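Local coordinates for protein maleylacetoacetate isomerase (Anaeromyxobacter dehalogenans, PDB 4IGJ) that probably isomerises maleylacetoacetate in a glutathione-dependent reaction, as a zeta-class member of the glutathione transferase superfamily, at residues S34-W37 with R38-G42; P112-W115 with G116-R119; Q193-N196 with A197-G201; L202-E205 with P206-T209; A234-P237 with D238-T241. All coordinates share one frame; numbering follows the deposited sequence.

Contact 1 of 5, residues S34-W37 with R38-G42; sequences SSAW and RVRLG. With SO4 (sulfate ion), chain C.
Three i to i+4 backbone bonds, from Arg-38 N to Ser-34 O, Arg-40 N to Ala-36 O and Leu-41 N to Trp-37 O, wind 34-42 into the first turns of helix 34-45. The sequence fits the SSCX(W/H)RV motif of zeta-class transferases, with Ser-35 at the cysteine position. Arg-38 runs back along the helix with its chain extended from CG to NE, and its guanidinium lays one face over Ser-35 CA, while NH1 bonds to Ser-93 OG. In the conformer described, Ser-34 has its OG tucked over the main chain (chi1 73°). There OG tentatively donates to sulfate O2 at 2.8 Å, and a water appears to bridge Ser-34 OG and Arg-38 NH2. Ser-34 N gives a nearly straight bond to sulfate O3, also 2.8 Å. On another side of the helix, Arg-40 folds back by a bend at chi3 (-60°). Its guanidinium plane lies 17° from that of the Trp-37 indole, with Trp-37 CA over the guanidinium centre and NH2 3.6 Å from Trp-37 CB. Ser-29 OG and the carbonyls of Tyr-30, Trp-31 and Ala-226 accept from its NE, NH1 and NH2, giving these buried N-H groups partners. Leu-41 lies alongside the indole, its CD1 3.7 Å from Trp-37 CD1. Ser-35 and Arg-38 are known glutathione-binding residues. The sulfate, probably from the crystallisation liquor and also bonded by Gln-132 and Gln-135, uses Ser-34 N at the helix's amino end, where the helix dipole would probably favour an anion.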
# COMPACT_ATOMS: atom_id res chain seq x y z
N SER A 34 7.65 -7.40 -9.28
CA SER A 34 6.75 -6.31 -9.67
C SER A 34 7.00 -5.08 -8.81
O SER A 34 6.91 -3.95 -9.30
CB SER A 34 5.28 -6.75 -9.62
OG SER A 34 4.81 -6.88 -8.30
N SER A 35 7.33 -5.28 -7.54
CA SER A 35 7.62 -4.15 -6.68
C SER A 35 8.85 -3.38 -7.16
O SER A 35 8.85 -2.14 -7.18
CB SER A 35 7.77 -4.58 -5.22
OG SER A 35 7.93 -3.44 -4.39
N ALA A 36 9.89 -4.11 -7.58
CA ALA A 36 11.09 -3.46 -8.10
C ALA A 36 10.81 -2.77 -9.42
O ALA A 36 11.33 -1.69 -9.69
CB ALA A 36 12.23 -4.46 -8.26
N TRP A 37 9.97 -3.40 -10.24
CA TRP A 37 9.60 -2.82 -11.53
C TRP A 37 8.95 -1.44 -11.35
O TRP A 37 9.24 -0.53 -12.12
CB TRP A 37 8.67 -3.81 -12.25
CG TRP A 37 8.26 -3.52 -13.67
CD1 TRP A 37 8.47 -2.39 -14.41
CD2 TRP A 37 7.53 -4.42 -14.51
NE1 TRP A 37 7.91 -2.54 -15.66
CE2 TRP A 37 7.33 -3.78 -15.74
CE3 TRP A 37 7.04 -5.71 -14.32
CZ2 TRP A 37 6.65 -4.39 -16.79
CZ3 TRP A 37 6.36 -6.31 -15.35
CH2 TRP A 37 6.17 -5.66 -16.58
N ARG A 38 8.09 -1.29 -10.34
CA ARG A 38 7.47 0.01 -10.07
C ARG A 38 8.53 1.08 -9.88
O ARG A 38 8.40 2.19 -10.40
CB ARG A 38 6.60 -0.03 -8.81
CG ARG A 38 5.50 -1.09 -8.83
CD ARG A 38 5.13 -1.42 -7.41
NE ARG A 38 4.10 -2.44 -7.29
CZ ARG A 38 3.72 -2.96 -6.13
NH1 ARG A 38 4.29 -2.58 -5.00
NH2 ARG A 38 2.77 -3.90 -6.11
N VAL A 39 9.57 0.74 -9.12
CA VAL A 39 10.65 1.69 -8.86
C VAL A 39 11.47 1.96 -10.12
O VAL A 39 11.82 3.11 -10.40
CB VAL A 39 11.50 1.26 -7.66
CG1 VAL A 39 12.63 2.25 -7.42
CG2 VAL A 39 10.61 1.17 -6.41
N ARG A 40 11.74 0.92 -10.90
CA ARG A 40 12.43 1.10 -12.18
C ARG A 40 11.66 2.05 -13.08
O ARG A 40 12.26 2.86 -13.79
CB ARG A 40 12.64 -0.25 -12.89
CG ARG A 40 13.51 -1.21 -12.11
CD ARG A 40 14.04 -2.32 -13.01
NE ARG A 40 12.99 -3.13 -13.62
CZ ARG A 40 12.59 -4.32 -13.18
NH1 ARG A 40 13.13 -4.87 -12.10
NH2 ARG A 40 11.63 -4.97 -13.84
N LEU A 41 10.34 1.97 -13.06
CA LEU A 41 9.51 2.88 -13.83
C LEU A 41 9.62 4.32 -13.33
O LEU A 41 9.75 5.25 -14.13
CB LEU A 41 8.05 2.41 -13.85
CG LEU A 41 7.83 1.23 -14.79
CD1 LEU A 41 6.45 0.66 -14.56
CD2 LEU A 41 7.99 1.70 -16.23
N GLY A 42 9.59 4.51 -12.02
CA GLY A 42 9.74 5.85 -11.47
C GLY A 42 11.07 6.46 -11.86
O GLY A 42 11.13 7.62 -12.25
S SO4 C . 5.59 -10.43 -7.59
O1 SO4 C . 5.00 -11.52 -8.33
O2 SO4 C . 4.56 -9.44 -7.29
O3 SO4 C . 6.65 -9.85 -8.39
O4 SO4 C . 6.17 -10.95 -6.36
O HOH W 1 2.07 -5.62 -8.52

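Contact 2 of 5, residues P112-W115 with G116-R119; sequences PDLW and GRAR
The carboxylate of Asp-113 is approached from above its plane by Gly-116 N, which donates to OD2 at 2.9 Å from 50° out of that plane. The second flat group, the indole of Trp-115, stacks on the ring of His-88 of the second subunit and meets Trp-99 of the same subunit with planes at about 25°. Asp-113 is the N-cap of helix 114-128, and its chi1 of 68° folds the carboxylate back over the first turn. Its own carbonyl oxygen takes Arg-117 N at 3.1 Å, so backbone and side chain of one residue close the start of the helix. Arg-117 crosses Leu-114, with CD 4.0 Å from Leu-114 CD2. Beyond this, NH1 donates to Pro-111 O and NH2 forms a salt bridge with Glu-102 OE2 of the second subunit. The next turn is made by Ala-118 N to Leu-114 O and Arg-119 N to Trp-115 O. Helix 114-128 thus begins in the dimer interface, against strands 78-82 and 87-91 and helix 93-103 of the other subunit, while Arg-119, in the conformer described, points to His-179 of its own chain.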
# COMPACT_ATOMS: atom_id res chain seq x y z
N PRO A 112 -0.52 18.43 -9.46
CA PRO A 112 -0.39 19.47 -8.44
C PRO A 112 -1.67 19.71 -7.65
O PRO A 112 -1.63 20.30 -6.57
CB PRO A 112 -0.01 20.71 -9.25
CG PRO A 112 -0.62 20.47 -10.59
CD PRO A 112 -0.47 18.99 -10.83
N ASP A 113 -2.81 19.26 -8.18
CA ASP A 113 -4.07 19.46 -7.47
C ASP A 113 -4.32 18.33 -6.47
O ASP A 113 -4.00 17.16 -6.74
CB ASP A 113 -5.22 19.62 -8.45
CG ASP A 113 -5.51 18.36 -9.20
OD1 ASP A 113 -4.73 18.01 -10.11
OD2 ASP A 113 -6.52 17.71 -8.87
N LEU A 114 -4.89 18.66 -5.32
CA LEU A 114 -4.96 17.69 -4.23
C LEU A 114 -5.91 16.54 -4.52
O LEU A 114 -5.66 15.41 -4.09
CB LEU A 114 -5.33 18.38 -2.91
CG LEU A 114 -4.38 19.48 -2.43
CD1 LEU A 114 -4.66 19.83 -0.98
CD2 LEU A 114 -2.92 19.09 -2.61
N TRP A 115 -7.00 16.82 -5.24
CA TRP A 115 -7.94 15.76 -5.57
C TRP A 115 -7.29 14.73 -6.49
O TRP A 115 -7.45 13.53 -6.29
CB TRP A 115 -9.23 16.31 -6.22
CG TRP A 115 -9.86 17.44 -5.47
CD1 TRP A 115 -10.03 18.73 -5.91
CD2 TRP A 115 -10.42 17.39 -4.15
NE1 TRP A 115 -10.65 19.48 -4.94
CE2 TRP A 115 -10.91 18.69 -3.85
CE3 TRP A 115 -10.57 16.39 -3.19
CZ2 TRP A 115 -11.53 19.00 -2.63
CZ3 TRP A 115 -11.19 16.70 -1.97
CH2 TRP A 115 -11.65 17.99 -1.71
N GLY A 116 -6.55 15.21 -7.49
CA GLY A 116 -5.87 14.33 -8.42
C GLY A 116 -4.81 13.51 -7.73
O GLY A 116 -4.61 12.35 -8.07
N ARG A 117 -4.12 14.11 -6.77
CA ARG A 117 -3.13 13.36 -6.00
C ARG A 117 -3.76 12.20 -5.23
O ARG A 117 -3.23 11.08 -5.21
CB ARG A 117 -2.34 14.29 -5.07
CG ARG A 117 -1.52 15.30 -5.85
CD ARG A 117 -1.04 16.47 -5.00
NE ARG A 117 0.04 16.10 -4.10
CZ ARG A 117 1.32 16.02 -4.46
NH1 ARG A 117 1.68 16.26 -5.72
NH2 ARG A 117 2.23 15.69 -3.56
N ALA A 118 -4.91 12.47 -4.60
CA ALA A 118 -5.63 11.44 -3.87
C ALA A 118 -6.12 10.34 -4.79
O ALA A 118 -6.06 9.17 -4.42
CB ALA A 118 -6.80 12.06 -3.10
N ARG A 119 -6.59 10.70 -5.99
CA ARG A 119 -7.04 9.69 -6.95
C ARG A 119 -5.87 8.81 -7.39
O ARG A 119 -5.96 7.59 -7.43
CB ARG A 119 -7.70 10.34 -8.17
CG ARG A 119 -8.17 9.34 -9.22
CD ARG A 119 -8.88 10.00 -10.41
NE ARG A 119 -9.34 9.01 -11.38
CZ ARG A 119 -8.61 8.55 -12.40
NH1 ARG A 119 -7.38 8.98 -12.60
NH2 ARG A 119 -9.12 7.64 -13.23

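Contact 3 of 5, residues Q193-N196 with A197-G201; sequences QLYN and ARRFG. With SO4 (sulfate ion), chain C.
A Schellman motif ends helix 185-199, and its last turn is closed where Phe-200 N donates to Asn-196 O at 3.1 Å. Gly-201, at positive phi, lets its own N reach back to Arg-198 O at 2.8 Å. Phe-200 places its ring beside the same turn: CD2 lies 3.1 Å from Asn-196 O, while the ring also packs on Ile-159 of helix 150-171. An alanine at this position is likely to keep the backbone bonds but open a gap between the helix end and Ile-159. Arg-198 extends along the outside of the helix with CG opposite its carbonyl carbon (chi1 -68°), which carries NH1 to 3.6 Å from Leu-194 O before NH2 reaches a salt bridge with Asp-214. Arg-199 leaves the helix in a different direction, its CD loosely 4.3 Å from Tyr-195 CE2. The tyrosine ring has Asn-196 OD1 at the edge, in plane. On the buried side Asn-196 ND2 lies 3.1 Å from O1 of the sulfate and makes a weak bond to O2. Gln-135 OE1 accepts from both Asn-196 ND2 and Gln-193 NE2, which makes Gln-193 a second-shell residue holding Gln-135. The anion is thus met here by neutral amide donors, Gln-132 NE2, Gln-135 NE2 and, weakly, Asn-196.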
# COMPACT_ATOMS: atom_id res chain seq x y z
N GLN A 193 1.35 -5.06 -12.66
CA GLN A 193 0.28 -5.92 -12.19
C GLN A 193 -0.39 -6.65 -13.36
O GLN A 193 -0.76 -7.81 -13.24
CB GLN A 193 -0.76 -5.13 -11.38
CG GLN A 193 -1.80 -6.01 -10.69
CD GLN A 193 -1.15 -6.97 -9.72
OE1 GLN A 193 -0.73 -6.57 -8.63
NE2 GLN A 193 -1.06 -8.25 -10.09
N LEU A 194 -0.51 -5.96 -14.50
CA LEU A 194 -1.08 -6.60 -15.70
C LEU A 194 -0.15 -7.68 -16.23
O LEU A 194 -0.62 -8.73 -16.68
CB LEU A 194 -1.37 -5.57 -16.78
CG LEU A 194 -2.50 -4.59 -16.50
CD1 LEU A 194 -2.53 -3.52 -17.57
CD2 LEU A 194 -3.83 -5.31 -16.41
N TYR A 195 1.16 -7.47 -16.14
CA TYR A 195 2.12 -8.50 -16.51
C TYR A 195 1.92 -9.73 -15.61
O TYR A 195 1.95 -10.87 -16.10
CB TYR A 195 3.53 -7.94 -16.38
CG TYR A 195 4.69 -8.93 -16.51
CD1 TYR A 195 5.42 -9.02 -17.69
CD2 TYR A 195 5.08 -9.72 -15.43
CE1 TYR A 195 6.50 -9.91 -17.78
CE2 TYR A 195 6.14 -10.60 -15.53
CZ TYR A 195 6.85 -10.69 -16.70
OH TYR A 195 7.91 -11.57 -16.77
N ASN A 196 1.70 -9.53 -14.32
CA ASN A 196 1.48 -10.67 -13.43
C ASN A 196 0.15 -11.37 -13.73
O ASN A 196 0.08 -12.60 -13.66
CB ASN A 196 1.57 -10.23 -11.96
CG ASN A 196 3.00 -10.07 -11.49
OD1 ASN A 196 3.94 -10.16 -12.27
ND2 ASN A 196 3.17 -9.80 -10.20
N ALA A 197 -0.87 -10.60 -14.09
CA ALA A 197 -2.16 -11.16 -14.50
C ALA A 197 -1.96 -12.12 -15.66
O ALA A 197 -2.49 -13.24 -15.65
CB ALA A 197 -3.13 -10.06 -14.89
N ARG A 198 -1.18 -11.70 -16.65
CA ARG A 198 -0.91 -12.54 -17.82
C ARG A 198 -0.14 -13.79 -17.42
O ARG A 198 -0.48 -14.90 -17.85
CB ARG A 198 -0.16 -11.75 -18.90
CG ARG A 198 -1.00 -10.66 -19.54
CD ARG A 198 -0.25 -9.93 -20.64
NE ARG A 198 -0.93 -8.68 -20.98
CZ ARG A 198 -0.52 -7.48 -20.56
NH1 ARG A 198 0.57 -7.37 -19.82
NH2 ARG A 198 -1.20 -6.39 -20.91
N ARG A 199 0.87 -13.63 -16.57
CA ARG A 199 1.67 -14.73 -16.06
C ARG A 199 0.77 -15.84 -15.51
O ARG A 199 1.01 -17.03 -15.74
CB ARG A 199 2.59 -14.21 -14.96
CG ARG A 199 3.63 -15.17 -14.44
CD ARG A 199 4.81 -14.38 -13.89
NE ARG A 199 5.87 -15.23 -13.36
CZ ARG A 199 5.91 -15.68 -12.11
NH1 ARG A 199 4.94 -15.38 -11.26
NH2 ARG A 199 6.91 -16.45 -11.72
N PHE A 200 -0.28 -15.44 -14.80
CA PHE A 200 -1.18 -16.37 -14.13
C PHE A 200 -2.32 -16.83 -15.03
O PHE A 200 -3.22 -17.53 -14.58
CB PHE A 200 -1.73 -15.75 -12.84
CG PHE A 200 -0.72 -15.67 -11.74
CD1 PHE A 200 -0.17 -16.83 -11.21
CD2 PHE A 200 -0.33 -14.44 -11.21
CE1 PHE A 200 0.77 -16.77 -10.18
CE2 PHE A 200 0.61 -14.37 -10.19
CZ PHE A 200 1.16 -15.53 -9.67
N GLY A 201 -2.28 -16.43 -16.29
CA GLY A 201 -3.27 -16.86 -17.26
C GLY A 201 -4.64 -16.24 -17.06
O GLY A 201 -5.66 -16.81 -17.46
S SO4 C . 5.59 -10.43 -7.59
O1 SO4 C . 5.00 -11.52 -8.33
O2 SO4 C . 4.56 -9.44 -7.29
O3 SO4 C . 6.65 -9.85 -8.39
O4 SO4 C . 6.17 -10.95 -6.36

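Contact 4 of 5, residues L202-E205 with P206-T209; sequences LDLE and PYPT
Leu-204 O is gripped by two donors, Tyr-207 N at 3.0 Å and, from helix 208-218, Arg-211 NE. The first of these closes a type I beta turn from Leu-204 to Tyr-207, which lies in the link between helices 185-199 and 208-218 and kinks the chain just before the second helix. Its N-H is well aimed (160°), yet the nitrogen stands 51° above the carbonyl plane. Arg-211 also gives NH2 to Glu-205 O, so one guanidinium is fastened to two successive carbonyls of the turn. Tyr-207 is the N-cap residue of helix 208-218, and its chi1 of -36° swings the ring back beneath the turn. There Pro-206 CB sits over the centre of one ring face, 4.0 Å above the plane. Leu-204 crosses the ring at about a right angle, touching Tyr-207 CD2 with its CD2 at 3.8 Å, and Asp-203 O approaches CE2 at 3.6 Å. Leu-202 CD2 comes near the hydroxyl, more loosely. Beyond the turn the tyrosine packs against helix 150-171, as Leu-202 and Pro-208 also do, while Leu-204 faces helix 185-199. A serine in its place would probably keep the backbone bond but leave Leu-204 CD2 and Pro-206 CB without the ring they pack against. On the outer surface Asp-203 OD2 takes a weak bond from Glu-205 N and also touches Pro-206 CD at 3.2 Å. Glu-205 bends at chi2 and curls over the proline, bringing its OE1 3.6 Å from Pro-206 CD.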
# COMPACT_ATOMS: atom_id res chain seq x y z
N LEU A 202 -4.68 -15.06 -16.44
CA LEU A 202 -5.95 -14.38 -16.26
C LEU A 202 -6.38 -13.70 -17.55
O LEU A 202 -5.59 -12.99 -18.18
CB LEU A 202 -5.87 -13.35 -15.13
CG LEU A 202 -7.17 -12.65 -14.78
CD1 LEU A 202 -8.16 -13.63 -14.18
CD2 LEU A 202 -6.91 -11.47 -13.83
N ASP A 203 -7.62 -13.91 -17.96
CA ASP A 203 -8.13 -13.26 -19.17
C ASP A 203 -8.38 -11.78 -18.92
O ASP A 203 -9.10 -11.41 -17.99
CB ASP A 203 -9.41 -13.93 -19.66
CG ASP A 203 -10.01 -13.20 -20.85
OD1 ASP A 203 -9.50 -13.36 -21.98
OD2 ASP A 203 -11.00 -12.47 -20.65
N LEU A 204 -7.79 -10.94 -19.77
CA LEU A 204 -7.81 -9.49 -19.59
C LEU A 204 -8.90 -8.79 -20.41
O LEU A 204 -9.01 -7.56 -20.38
CB LEU A 204 -6.45 -8.88 -19.95
CG LEU A 204 -5.28 -9.19 -19.02
CD1 LEU A 204 -4.09 -8.34 -19.42
CD2 LEU A 204 -5.65 -8.96 -17.56
N GLU A 205 -9.69 -9.56 -21.15
CA GLU A 205 -10.80 -9.00 -21.92
C GLU A 205 -11.77 -8.11 -21.10
O GLU A 205 -12.23 -7.08 -21.62
CB GLU A 205 -11.54 -10.11 -22.68
CG GLU A 205 -12.62 -9.60 -23.62
CD GLU A 205 -13.95 -9.40 -22.92
OE1 GLU A 205 -14.20 -10.12 -21.92
OE2 GLU A 205 -14.73 -8.52 -23.34
N PRO A 206 -12.09 -8.48 -19.85
CA PRO A 206 -13.01 -7.63 -19.08
C PRO A 206 -12.46 -6.27 -18.66
O PRO A 206 -13.20 -5.50 -18.04
CB PRO A 206 -13.29 -8.46 -17.82
CG PRO A 206 -13.02 -9.86 -18.20
CD PRO A 206 -11.89 -9.79 -19.18
N TYR A 207 -11.19 -5.98 -18.96
CA TYR A 207 -10.58 -4.72 -18.54
C TYR A 207 -10.09 -3.89 -19.73
O TYR A 207 -8.90 -3.63 -19.86
CB TYR A 207 -9.43 -5.00 -17.57
CG TYR A 207 -9.71 -6.16 -16.64
CD1 TYR A 207 -10.65 -6.06 -15.63
CD2 TYR A 207 -9.04 -7.37 -16.80
CE1 TYR A 207 -10.93 -7.12 -14.80
CE2 TYR A 207 -9.30 -8.44 -15.97
CZ TYR A 207 -10.25 -8.32 -14.97
OH TYR A 207 -10.53 -9.37 -14.13
N PRO A 208 -11.02 -3.44 -20.59
CA PRO A 208 -10.58 -2.78 -21.83
C PRO A 208 -9.88 -1.45 -21.60
O PRO A 208 -8.98 -1.13 -22.38
CB PRO A 208 -11.90 -2.58 -22.60
CG PRO A 208 -12.95 -2.54 -21.56
CD PRO A 208 -12.49 -3.49 -20.48
N THR A 209 -10.27 -0.69 -20.59
CA THR A 209 -9.59 0.57 -20.30
C THR A 209 -8.15 0.30 -19.85
O THR A 209 -7.21 0.96 -20.30
CB THR A 209 -10.32 1.41 -19.24
OG1 THR A 209 -11.71 1.52 -19.59
CG2 THR A 209 -9.72 2.81 -19.15

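Contact 5 of 5, residues A234-P237 with D238-T241; sequences APPP and DRRT
Arg-240 holds Pro-235 O with two nitrogens, side-on: NE at 2.9 Å and NH2 at 3.0 Å both donate to this one oxygen, which lies only 3° out of the guanidinium plane. The two donors come to it differently, NE from 41° above the carbonyl plane and NH2 close to the line of the C=O bond. Around this grip the proline-rich carboxyl-terminal tail runs through Pro-235 and Pro-236 in polyproline II conformation and then turns. The turn, Pro-236 to Arg-239, has the torsions of a type I beta turn and is closed by Arg-239 N to Pro-236 O at 3.0 Å; a weak bond follows from Arg-240 N to Pro-237 O. Pro-237 suits the second position of such a turn, since its ring fixes phi and it has no N-H to spend. The bend brings Arg-240 back beside the start of the tail, and its extended chain lies alongside Pro-237, whose CA sits over one face of the guanidinium. CG of Arg-240 passes Pro-236 O at 3.4 Å. Further out, NH1 forms a salt bridge with Asp-229, whose charge probably balances that of the arginine while NE and NH2 are spent on a carbonyl, and the Arg-240 side chain also touches Trp-31. Ala-234 and Pro-235 rest on the same tryptophan, while Thr-241 O accepts from Arg-32. On the exposed side, Pro-236 CG lies 4.1 Å from Arg-239 CD and meets Asp-238 OD1 at 3.6 Å.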
# COMPACT_ATOMS: atom_id res chain seq x y z
N ALA A 234 17.81 -10.77 -16.38
CA ALA A 234 16.75 -11.52 -17.04
C ALA A 234 17.29 -12.77 -17.75
O ALA A 234 18.22 -12.68 -18.56
CB ALA A 234 15.98 -10.65 -18.03
N PRO A 235 16.70 -13.93 -17.46
CA PRO A 235 17.06 -15.15 -18.18
C PRO A 235 16.36 -15.18 -19.53
O PRO A 235 15.38 -14.47 -19.74
CB PRO A 235 16.51 -16.28 -17.29
CG PRO A 235 15.88 -15.63 -16.10
CD PRO A 235 15.69 -14.18 -16.43
N PRO A 236 16.87 -15.99 -20.47
CA PRO A 236 16.17 -16.19 -21.74
C PRO A 236 14.82 -16.85 -21.48
O PRO A 236 14.65 -17.48 -20.43
CB PRO A 236 17.10 -17.13 -22.52
CG PRO A 236 17.95 -17.77 -21.49
CD PRO A 236 18.13 -16.74 -20.41
N PRO A 237 13.87 -16.69 -22.41
CA PRO A 237 12.52 -17.26 -22.25
C PRO A 237 12.51 -18.74 -21.85
O PRO A 237 11.66 -19.14 -21.06
CB PRO A 237 11.91 -17.06 -23.64
CG PRO A 237 12.55 -15.79 -24.14
CD PRO A 237 13.97 -15.83 -23.60
N ASP A 238 13.45 -19.52 -22.37
CA ASP A 238 13.45 -20.96 -22.12
C ASP A 238 14.06 -21.38 -20.78
O ASP A 238 14.18 -22.57 -20.49
CB ASP A 238 14.13 -21.72 -23.27
CG ASP A 238 15.60 -21.36 -23.45
OD1 ASP A 238 16.19 -20.69 -22.57
OD2 ASP A 238 16.18 -21.77 -24.48
N ARG A 239 14.42 -20.39 -19.96
CA ARG A 239 14.90 -20.66 -18.61
C ARG A 239 14.09 -19.86 -17.59
O ARG A 239 14.60 -19.48 -16.53
CB ARG A 239 16.40 -20.36 -18.50
CG ARG A 239 17.26 -21.29 -19.35
CD ARG A 239 18.75 -21.03 -19.16
NE ARG A 239 19.55 -21.87 -20.05
CZ ARG A 239 20.05 -23.06 -19.71
NH1 ARG A 239 19.84 -23.57 -18.51
NH2 ARG A 239 20.75 -23.74 -20.60
N ARG A 240 12.83 -19.59 -17.92
CA ARG A 240 11.92 -18.89 -17.02
C ARG A 240 10.85 -19.84 -16.50
O ARG A 240 10.35 -20.69 -17.23
CB ARG A 240 11.25 -17.72 -17.74
CG ARG A 240 12.22 -16.67 -18.23
CD ARG A 240 11.52 -15.59 -19.04
NE ARG A 240 12.49 -14.67 -19.63
CZ ARG A 240 12.18 -13.64 -20.40
NH1 ARG A 240 10.92 -13.37 -20.68
NH2 ARG A 240 13.15 -12.87 -20.89
N THR A 241 10.49 -19.68 -15.23
CA THR A 241 9.39 -20.44 -14.66
C THR A 241 8.08 -19.78 -15.08
O THR A 241 8.08 -18.67 -15.60
CB THR A 241 9.47 -20.45 -13.12
OG1 THR A 241 9.29 -19.12 -12.62
CG2 THR A 241 10.82 -20.99 -12.66

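In the fold
Contacts 1 and 3 come from the two domains of one subunit and meet at the sulfate beside the glutathione site: Trp-37 CZ3 lies 3.3 Å from Tyr-195 CG, the rings edge-to-face, and Ser-34 CB is 3.8 Å from Asn-196 ND2. Contact 4 continues directly from contact 3, where Ala-197 O and Leu-202 N, 3.0 Å apart, probably form the second bond of the helix-ending motif, and Leu-204 packs back on Ala-197. Contact 5 brushes contact 3 at Arg-199 and Thr-241, and Arg-32 bonds to both. Contact 2 stands apart at the dimer interface, its centre about 22 Å from that of contact 1 and about 40 Å from that of contact 5.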